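Local structure of Sfrice_029225 (Spodoptera frugiperda, 6I50) at residues 34-39 with 136-141; 75-80 with 145-150; 87-92 with 101-106. The protein probably acts as a secreted trimeric cytokine of the tumour necrosis factor family that binds a cell-surface receptor. All coordinates share one frame; numbering follows the deposited sequence.

Contact 1: 34-39 with 136-141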
loop_
_atom_site.group_PDB
_atom_site.type_symbol
_atom_site.label_atom_id
_atom_site.label_comp_id
_atom_site.label_asym_id
_atom_site.label_seq_id
_atom_site.Cartn_x
_atom_site.Cartn_y
_atom_site.Cartn_z
ATOM N N ASP A 34 -20.726 6.825 11.737
ATOM C CA ASP A 34 -21.169 7.315 10.435
ATOM C C ASP A 34 -20.682 8.724 10.117
ATOM O O ASP A 34 -21.098 9.297 9.100
ATOM C CB ASP A 34 -22.693 7.263 10.292
ATOM C CG ASP A 34 -23.123 7.105 8.851
ATOM O OD1 ASP A 34 -22.640 6.156 8.196
ATOM O OD2 ASP A 34 -23.931 7.927 8.375
ATOM N N ALA A 35 -19.807 9.297 10.942
ATOM C CA ALA A 35 -19.238 10.572 10.520
ATOM C C ALA A 35 -17.962 10.336 9.719
ATOM O O ALA A 35 -17.190 9.424 10.033
ATOM C CB ALA A 35 -18.926 11.454 11.724
ATOM N N PRO A 36 -17.709 11.125 8.681
ATOM C CA PRO A 36 -16.448 10.987 7.951
ATOM C C PRO A 36 -15.288 11.584 8.730
ATOM O O PRO A 36 -15.449 12.532 9.502
ATOM C CB PRO A 36 -16.703 11.770 6.659
ATOM C CG PRO A 36 -17.698 12.810 7.049
ATOM C CD PRO A 36 -18.560 12.197 8.132
ATOM N N HIS A 37 -14.109 11.002 8.525
ATOM C CA HIS A 37 -12.886 11.640 8.992
ATOM C C HIS A 37 -12.773 13.014 8.343
ATOM O O HIS A 37 -12.921 13.148 7.124
ATOM C CB HIS A 37 -11.673 10.770 8.648
ATOM C CG HIS A 37 -11.610 9.487 9.421
ATOM N ND1 HIS A 37 -10.870 9.353 10.576
ATOM C CD2 HIS A 37 -12.196 8.283 9.209
ATOM C CE1 HIS A 37 -11.001 8.123 11.042
ATOM N NE2 HIS A 37 -11.802 7.453 10.233
ATOM N N ASP A 38 -12.554 14.053 9.159
ATOM C CA ASP A 38 -12.598 15.400 8.600
ATOM C C ASP A 38 -11.461 16.290 9.092
ATOM O O ASP A 38 -11.527 17.513 8.917
ATOM C CB ASP A 38 -13.949 16.070 8.889
ATOM C CG ASP A 38 -14.245 16.197 10.375
ATOM O OD1 ASP A 38 -13.393 15.815 11.206
ATOM O OD2 ASP A 38 -15.344 16.686 10.711
ATOM N N VAL A 39 -10.425 15.716 9.696
ATOM C CA VAL A 39 -9.290 16.504 10.164
ATOM C C VAL A 39 -8.162 16.389 9.141
ATOM O O VAL A 39 -6.999 16.181 9.499
ATOM C CB VAL A 39 -8.847 16.048 11.568
ATOM C CG1 VAL A 39 -7.956 17.088 12.228
ATOM C CG2 VAL A 39 -10.068 15.779 12.438
ATOM N N ALA A 136 -15.069 10.091 0.895
ATOM C CA ALA A 136 -14.925 10.231 2.338
ATOM C C ALA A 136 -14.497 8.898 2.928
ATOM O O ALA A 136 -14.839 7.836 2.404
ATOM C CB ALA A 136 -16.232 10.680 3.001
ATOM N N VAL A 137 -13.749 8.962 4.022
ATOM C CA VAL A 137 -13.368 7.778 4.783
ATOM C C VAL A 137 -14.212 7.748 6.048
ATOM O O VAL A 137 -14.223 8.717 6.816
ATOM C CB VAL A 137 -11.871 7.778 5.131
ATOM C CG1 VAL A 137 -11.476 6.438 5.736
ATOM C CG2 VAL A 137 -11.027 8.070 3.903
ATOM N N ARG A 138 -14.913 6.640 6.274
ATOM C CA ARG A 138 -15.669 6.434 7.501
ATOM C C ARG A 138 -15.187 5.162 8.181
ATOM O O ARG A 138 -14.758 4.216 7.521
ATOM C CB ARG A 138 -17.179 6.320 7.237
ATOM C CG ARG A 138 -17.849 7.629 6.867
ATOM C CD ARG A 138 -19.362 7.474 6.743
ATOM N NE ARG A 138 -19.983 8.766 6.468
ATOM C CZ ARG A 138 -20.038 9.326 5.261
ATOM N NH1 ARG A 138 -19.537 8.691 4.212
ATOM N NH2 ARG A 138 -20.605 10.515 5.096
ATOM N N ASN A 139 -15.259 5.140 9.506
ATOM C CA ASN A 139 -15.076 3.878 10.203
ATOM C C ASN A 139 -16.331 3.030 10.024
ATOM O O ASN A 139 -17.434 3.552 9.827
ATOM C CB ASN A 139 -14.774 4.123 11.683
ATOM C CG ASN A 139 -13.516 4.948 11.884
ATOM O OD1 ASN A 139 -12.560 4.847 11.106
ATOM N ND2 ASN A 139 -13.514 5.783 12.918
ATOM N N THR A 140 -16.156 1.707 10.044
ATOM C CA THR A 140 -17.303 0.829 9.843
ATOM C C THR A 140 -18.178 0.715 11.080
ATOM O O THR A 140 -19.372 0.427 10.953
ATOM C CB THR A 140 -16.846 -0.568 9.428
ATOM O OG1 THR A 140 -16.242 -1.216 10.554
ATOM C CG2 THR A 140 -15.846 -0.479 8.295
ATOM N N ALA A 141 -17.619 0.922 12.268
ATOM C CA ALA A 141 -18.366 0.833 13.511
ATOM C C ALA A 141 -18.173 2.112 14.309
ATOM O O ALA A 141 -17.207 2.857 14.119
ATOM C CB ALA A 141 -17.942 -0.378 14.347
HETATM O O HOH W 1 -22.217 11.609 7.388
HETATM O O HOH W 2 -19.381 4.369 11.588
HETATM O O HOH W 3 -16.964 6.958 10.971
HETATM O O HOH W 4 -12.892 11.735 4.935
#
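The R138 guanidinium carries P36 over one face, with P36 CB 4.2 Å above the plane and displaced toward its rim, while the carbonyl of D34 and a water lie at its edge. R138 NE donates to D34 O (2.9 Å); the acceptor sits only 7° out of the guanidinium plane, yet the donor stands well above the plane of the carbonyl. The water completes the link, accepting from R138 NH2 and donating to D34 O. The R138 chain, extended from CG to NE, lies alongside P36 and so carries the charged group as far as D34, whose own carboxylate forms a salt bridge with R99. The H37 ring, in contrast, is met at its edge: V137 O approaches CD2, and NE2 donates to N139 OD1 (2.9 Å). Ring and amide planes stand 78° apart, and the donor comes from above the amide plane rather than on a lone pair. Y78 OH also bonds N139 OD1. In this TNF-family β-sandwich, the contact lays the loop between strands 28-31 and 40-42 across strand 134-139 at a steep angle, their local directions being 115° apart. H37 N bonds V137 O (2.9 Å), nearly straight on the carbonyl. Further water bridges run from D34 N to N139 O and from H37 O to V137 N, while P36 CB packs on A136 CB at 3.8 Å.

Contact 2: 75-80 with 145-150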
loop_
_atom_site.group_PDB
_atom_site.type_symbol
_atom_site.label_atom_id
_atom_site.label_comp_id
_atom_site.label_asym_id
_atom_site.label_seq_id
_atom_site.Cartn_x
_atom_site.Cartn_y
_atom_site.Cartn_z
ATOM N N GLN A 75 -4.664 5.746 4.630
ATOM C CA GLN A 75 -4.191 5.157 5.878
ATOM C C GLN A 75 -4.866 5.848 7.052
ATOM O O GLN A 75 -4.843 7.081 7.151
ATOM C CB GLN A 75 -2.674 5.268 6.026
ATOM C CG GLN A 75 -2.167 4.693 7.346
ATOM C CD GLN A 75 -0.676 4.447 7.324
ATOM O OE1 GLN A 75 -0.186 3.631 6.542
ATOM N NE2 GLN A 75 0.058 5.147 8.191
ATOM N N ILE A 76 -5.473 5.060 7.931
ATOM C CA ILE A 76 -5.991 5.548 9.203
ATOM C C ILE A 76 -5.176 4.888 10.302
ATOM O O ILE A 76 -5.080 3.653 10.361
ATOM C CB ILE A 76 -7.490 5.253 9.373
ATOM C CG1 ILE A 76 -8.299 5.885 8.227
ATOM C CG2 ILE A 76 -7.983 5.762 10.722
ATOM C CD1 ILE A 76 -8.194 7.401 8.147
ATOM N N TYR A 77 -4.586 5.703 11.168
ATOM C CA TYR A 77 -3.775 5.215 12.280
ATOM C C TYR A 77 -4.657 5.220 13.525
ATOM O O TYR A 77 -4.947 6.277 14.088
ATOM C CB TYR A 77 -2.539 6.094 12.442
ATOM C CG TYR A 77 -1.450 5.568 13.352
ATOM C CD1 TYR A 77 -1.638 5.494 14.726
ATOM C CD2 TYR A 77 -0.212 5.205 12.839
ATOM C CE1 TYR A 77 -0.634 5.040 15.559
ATOM C CE2 TYR A 77 0.799 4.751 13.670
ATOM C CZ TYR A 77 0.583 4.676 15.024
ATOM O OH TYR A 77 1.584 4.229 15.855
ATOM N N TYR A 78 -5.084 4.036 13.955
ATOM C CA TYR A 78 -5.934 3.922 15.132
ATOM C C TYR A 78 -5.101 3.814 16.399
ATOM O O TYR A 78 -4.037 3.188 16.414
ATOM C CB TYR A 78 -6.851 2.702 15.023
ATOM C CG TYR A 78 -7.848 2.790 13.889
ATOM C CD1 TYR A 78 -9.083 3.403 14.062
ATOM C CD2 TYR A 78 -7.550 2.259 12.642
ATOM C CE1 TYR A 78 -9.993 3.481 13.014
ATOM C CE2 TYR A 78 -8.447 2.326 11.600
ATOM C CZ TYR A 78 -9.664 2.938 11.787
ATOM O OH TYR A 78 -10.548 2.995 10.731
ATOM N N LEU A 79 -5.599 4.429 17.465
ATOM C CA LEU A 79 -5.066 4.258 18.815
ATOM C C LEU A 79 -6.324 4.014 19.637
ATOM O O LEU A 79 -6.959 4.954 20.122
ATOM C CB LEU A 79 -4.264 5.472 19.289
ATOM C CG LEU A 79 -3.578 5.301 20.647
ATOM C CD1 LEU A 79 -2.806 3.993 20.678
ATOM C CD2 LEU A 79 -2.654 6.469 20.945
ATOM N N ASP A 80 -6.706 2.745 19.751
ATOM C CA ASP A 80 -8.060 2.410 20.152
ATOM C C ASP A 80 -8.032 1.093 20.908
ATOM O O ASP A 80 -7.118 0.280 20.740
ATOM C CB ASP A 80 -8.980 2.325 18.927
ATOM C CG ASP A 80 -10.449 2.371 19.293
ATOM O OD1 ASP A 80 -11.019 3.480 19.353
ATOM O OD2 ASP A 80 -11.033 1.291 19.512
ATOM N N HIS A 145 -11.069 5.783 17.910
ATOM C CA HIS A 145 -10.105 6.864 18.038
ATOM C C HIS A 145 -8.936 6.633 17.093
ATOM O O HIS A 145 -8.412 5.520 16.996
ATOM C CB HIS A 145 -9.591 6.975 19.473
ATOM C CG HIS A 145 -10.662 7.267 20.475
ATOM N ND1 HIS A 145 -11.567 6.316 20.894
ATOM C CD2 HIS A 145 -10.973 8.403 21.140
ATOM C CE1 HIS A 145 -12.387 6.853 21.780
ATOM N NE2 HIS A 145 -12.047 8.118 21.946
ATOM N N SER A 146 -8.530 7.695 16.405
ATOM C CA SER A 146 -7.403 7.644 15.486
ATOM C C SER A 146 -6.483 8.830 15.742
ATOM O O SER A 146 -6.900 9.864 16.272
ATOM C CB SER A 146 -7.864 7.635 14.021
ATOM O OG SER A 146 -8.834 8.640 13.786
ATOM N N LEU A 147 -5.215 8.669 15.364
ATOM C CA LEU A 147 -4.220 9.731 15.495
ATOM C C LEU A 147 -4.140 10.490 14.176
ATOM O O LEU A 147 -3.699 9.941 13.157
ATOM C CB LEU A 147 -2.858 9.163 15.883
ATOM C CG LEU A 147 -2.740 8.597 17.294
ATOM C CD1 LEU A 147 -1.350 8.021 17.518
ATOM C CD2 LEU A 147 -3.042 9.680 18.317
ATOM N N MET A 148 -4.561 11.750 14.192
ATOM C CA MET A 148 -4.589 12.559 12.976
ATOM C C MET A 148 -3.347 13.450 12.935
ATOM O O MET A 148 -3.385 14.664 13.137
ATOM C CB MET A 148 -5.881 13.366 12.901
ATOM C CG MET A 148 -7.135 12.516 13.067
ATOM S SD MET A 148 -7.083 11.067 11.996
ATOM C CE MET A 148 -6.896 11.879 10.440
ATOM N N GLN A 149 -2.224 12.794 12.673
ATOM C CA GLN A 149 -0.927 13.423 12.503
ATOM C C GLN A 149 -0.435 13.116 11.096
ATOM O O GLN A 149 -0.778 12.065 10.542
ATOM C CB GLN A 149 0.077 12.919 13.553
ATOM C CG GLN A 149 -0.364 13.188 14.997
ATOM C CD GLN A 149 0.498 12.479 16.032
ATOM O OE1 GLN A 149 0.981 11.371 15.808
ATOM N NE2 GLN A 149 0.693 13.123 17.174
ATOM N N PRO A 150 0.340 14.019 10.477
ATOM C CA PRO A 150 0.547 13.920 9.021
ATOM C C PRO A 150 1.205 12.627 8.587
ATOM O O PRO A 150 0.860 12.077 7.535
ATOM C CB PRO A 150 1.437 15.134 8.714
ATOM C CG PRO A 150 1.240 16.059 9.853
ATOM C CD PRO A 150 1.004 15.201 11.052
HETATM O O HOH W 5 -13.054 3.869 21.396
#
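D80 and H145 cross at about a right angle, with the carboxylate and imidazole planes 32° apart. One oxygen, D80 OD1, accepts both from H145 N (2.7 Å) and from H145 ND1 (3.3 Å), the two donors reaching it from opposite faces of the carboxylate plane. The oxygen lies in the ring plane, so the ND1 bond is long but well directed; D80 CG, anti to its own N (chi1 -164°), puts the oxygen between these donors. Replacing D80 by an alanine would probably leave H145 N without this acceptor and let the imidazole turn more freely. D80 OD2 bonds H82 ND1. Farther along, Y77 and L147 lie side by side and point the same way, L147 CD1 touching Y77 CE1 at 3.6 Å, whereas L79 meets the same methyl obliquely through CD2 (4.0 Å). S146 CB touches I76 CG2 at 3.8 Å. Within these segments the backbones bridge only at Y78-S146: L147 N donates to Y77 O (2.7 Å) and L79 N to H145 O (3.1 Å). The short segments cross, their N-to-C directions 124° apart, and pairing resumes at Q75 with F154. Strand 28-31 covers H145 and L147, strand 117-129 pairs with 75-80 through I76, Y78 and D80, strand 84-92 packs W87 on I76 and Y78, and A106 of a neighbouring subunit reaches Y77.

Contact 3: 87-92 with 101-106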
loop_
_atom_site.group_PDB
_atom_site.type_symbol
_atom_site.label_atom_id
_atom_site.label_comp_id
_atom_site.label_asym_id
_atom_site.label_seq_id
_atom_site.Cartn_x
_atom_site.Cartn_y
_atom_site.Cartn_z
ATOM N N TRP A 87 -12.082 0.739 8.264
ATOM C CA TRP A 87 -12.616 1.897 7.561
ATOM C C TRP A 87 -13.101 1.501 6.172
ATOM O O TRP A 87 -12.704 0.469 5.611
ATOM C CB TRP A 87 -11.590 3.045 7.458
ATOM C CG TRP A 87 -10.279 2.732 6.779
ATOM C CD1 TRP A 87 -9.071 2.548 7.387
ATOM C CD2 TRP A 87 -10.038 2.635 5.368
ATOM N NE1 TRP A 87 -8.090 2.326 6.443
ATOM C CE2 TRP A 87 -8.658 2.370 5.196
ATOM C CE3 TRP A 87 -10.852 2.736 4.235
ATOM C CZ2 TRP A 87 -8.082 2.198 3.938
ATOM C CZ3 TRP A 87 -10.278 2.564 2.987
ATOM C CH2 TRP A 87 -8.906 2.293 2.849
ATOM N N VAL A 88 -13.978 2.347 5.627
ATOM C CA VAL A 88 -14.488 2.211 4.267
ATOM C C VAL A 88 -14.313 3.540 3.547
ATOM O O VAL A 88 -14.433 4.611 4.152
ATOM C CB VAL A 88 -15.970 1.774 4.235
ATOM C CG1 VAL A 88 -16.086 0.288 4.561
ATOM C CG2 VAL A 88 -16.792 2.604 5.196
ATOM N N LEU A 89 -14.019 3.465 2.251
ATOM C CA LEU A 89 -13.930 4.636 1.394
ATOM C C LEU A 89 -15.256 4.772 0.655
ATOM O O LEU A 89 -15.614 3.894 -0.129
ATOM C CB LEU A 89 -12.767 4.483 0.411
ATOM C CG LEU A 89 -12.603 5.639 -0.574
ATOM C CD1 LEU A 89 -12.220 6.914 0.164
ATOM C CD2 LEU A 89 -11.574 5.317 -1.648
ATOM N N HIS A 90 -15.986 5.857 0.916
ATOM C CA HIS A 90 -17.311 6.071 0.345
ATOM C C HIS A 90 -17.250 7.063 -0.808
ATOM O O HIS A 90 -16.692 8.153 -0.666
ATOM C CB HIS A 90 -18.281 6.589 1.405
ATOM C CG HIS A 90 -18.756 5.531 2.348
ATOM N ND1 HIS A 90 -19.101 5.799 3.655
ATOM C CD2 HIS A 90 -18.948 4.202 2.171
ATOM C CE1 HIS A 90 -19.487 4.680 4.243
ATOM N NE2 HIS A 90 -19.402 3.697 3.365
ATOM N N ARG A 91 -17.857 6.696 -1.931
ATOM C CA ARG A 91 -17.961 7.563 -3.094
ATOM C C ARG A 91 -19.400 8.036 -3.253
ATOM O O ARG A 91 -20.337 7.225 -3.240
ATOM C CB ARG A 91 -17.504 6.839 -4.365
ATOM C CG ARG A 91 -17.316 7.775 -5.555
ATOM C CD ARG A 91 -18.351 7.530 -6.631
ATOM N NE ARG A 91 -18.349 6.146 -7.087
ATOM C CZ ARG A 91 -17.495 5.649 -7.978
ATOM N NH1 ARG A 91 -17.575 4.371 -8.332
ATOM N NH2 ARG A 91 -16.559 6.422 -8.516
ATOM N N THR A 92 -19.576 9.347 -3.381
ATOM C CA THR A 92 -20.874 9.941 -3.638
ATOM C C THR A 92 -20.762 10.834 -4.864
ATOM O O THR A 92 -19.673 11.256 -5.256
ATOM C CB THR A 92 -21.385 10.756 -2.436
ATOM O OG1 THR A 92 -20.386 11.705 -2.041
ATOM C CG2 THR A 92 -21.714 9.840 -1.255
ATOM N N THR A 101 -19.218 1.949 -1.746
ATOM C CA THR A 101 -18.010 1.584 -1.014
ATOM C C THR A 101 -16.980 1.063 -2.011
ATOM O O THR A 101 -17.203 0.033 -2.655
ATOM C CB THR A 101 -18.317 0.528 0.049
ATOM O OG1 THR A 101 -19.315 1.028 0.956
ATOM C CG2 THR A 101 -17.061 0.181 0.821
ATOM N N LEU A 102 -15.865 1.780 -2.148
ATOM C CA LEU A 102 -14.846 1.436 -3.132
ATOM C C LEU A 102 -13.709 0.623 -2.548
ATOM O O LEU A 102 -13.098 -0.173 -3.266
ATOM C CB LEU A 102 -14.259 2.704 -3.764
ATOM C CG LEU A 102 -15.265 3.618 -4.467
ATOM C CD1 LEU A 102 -14.522 4.688 -5.249
ATOM C CD2 LEU A 102 -16.170 2.806 -5.380
ATOM N N LEU A 103 -13.420 0.812 -1.261
ATOM C CA LEU A 103 -12.245 0.238 -0.622
ATOM C C LEU A 103 -12.558 0.017 0.848
ATOM O O LEU A 103 -13.299 0.791 1.456
ATOM C CB LEU A 103 -11.040 1.174 -0.780
ATOM C CG LEU A 103 -9.611 0.683 -0.908
ATOM C CD1 LEU A 103 -9.499 -0.377 -1.994
ATOM C CD2 LEU A 103 -8.735 1.891 -1.231
ATOM N N GLN A 104 -11.991 -1.045 1.418
ATOM C CA GLN A 104 -12.170 -1.320 2.836
ATOM C C GLN A 104 -10.893 -1.920 3.403
ATOM O O GLN A 104 -10.200 -2.681 2.723
ATOM C CB GLN A 104 -13.347 -2.267 3.088
ATOM C CG GLN A 104 -13.637 -2.504 4.570
ATOM C CD GLN A 104 -14.979 -3.162 4.810
ATOM O OE1 GLN A 104 -15.722 -3.439 3.873
ATOM N NE2 GLN A 104 -15.296 -3.414 6.073
ATOM N N CYS A 105 -10.593 -1.559 4.649
ATOM C CA CYS A 105 -9.446 -2.054 5.395
ATOM C C CYS A 105 -9.932 -2.525 6.758
ATOM O O CYS A 105 -10.860 -1.945 7.326
ATOM C CB CYS A 105 -8.383 -0.955 5.556
ATOM S SG CYS A 105 -6.816 -1.456 6.282
ATOM N N ALA A 106 -9.314 -3.586 7.283
ATOM C CA ALA A 106 -9.717 -4.071 8.598
ATOM C C ALA A 106 -8.521 -4.672 9.320
ATOM O O ALA A 106 -7.636 -5.268 8.703
ATOM C CB ALA A 106 -10.848 -5.104 8.498
#
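W87 and C105 exchange two backbone bonds, W87 N to C105 O and C105 N to W87 O, both 3.1 Å; the second is the straighter, at 166° against 141°. C105 O also accepts from S86 OG. Next, L89 N donates to L103 O and L102 N to L89 O, both 2.9 Å. The latter uses L102 rather than L103, whose amide N is buried with no partner in the model. Consistent with this shift, V88 faces Q104 but H90 faces T101: a classic β-bulge at L102-L103 opposite L89. This is the antiparallel β-hairpin of strands 84-92 and 100-108, with 100-108 outermost in its TNF-fold sheet within this chain. The W87 indole takes C105 CB over one face, a CH-pi contact 3.6 Å from the centroid of the five-membered ring. W87 CG sits between the backbone N and carbonyl carbon (chi1 58°), folding the ring back over C105, whose sulfur forms the disulfide with C121. W87 NE1 is satisfied by C121 O. Toward the hairpin end, L102 CD1 lies over the centre of the R91 guanidinium, 4.1 Å above its plane, while R91 makes salt bridges to E100 and D133. V88 CG1 packs along the Q104 amide, with Q104 CD at 3.6 Å. Q104 O accepts from Q75 NE2 of a neighbouring subunit, and A106 N donates to that subunit's S120 OG.

Contact 1, through strand 134-139, and contact 3 reach the same sheet, their centres 10 Å apart; strand 134-139 neighbours strand 84-92 there, and A136 O and R138 O take the amides of H90 and V88. Contact 2 belongs to the other sheet, its centre 12 Å from contact 1 and 16 Å from contact 3. Bridging the two layers, V137 CG1 packs against I76 CG1, and L89 against V72. Along the chain the segments run 34-39, 75-80, 87-92, 101-106, 136-141 and 145-150, so contacts 1 and 2 interlock while the local hairpin of contact 3 falls within both spans. Together they tie both layers of the sandwich, and contacts 2 and 3 extend to subunit interfaces of the trimer.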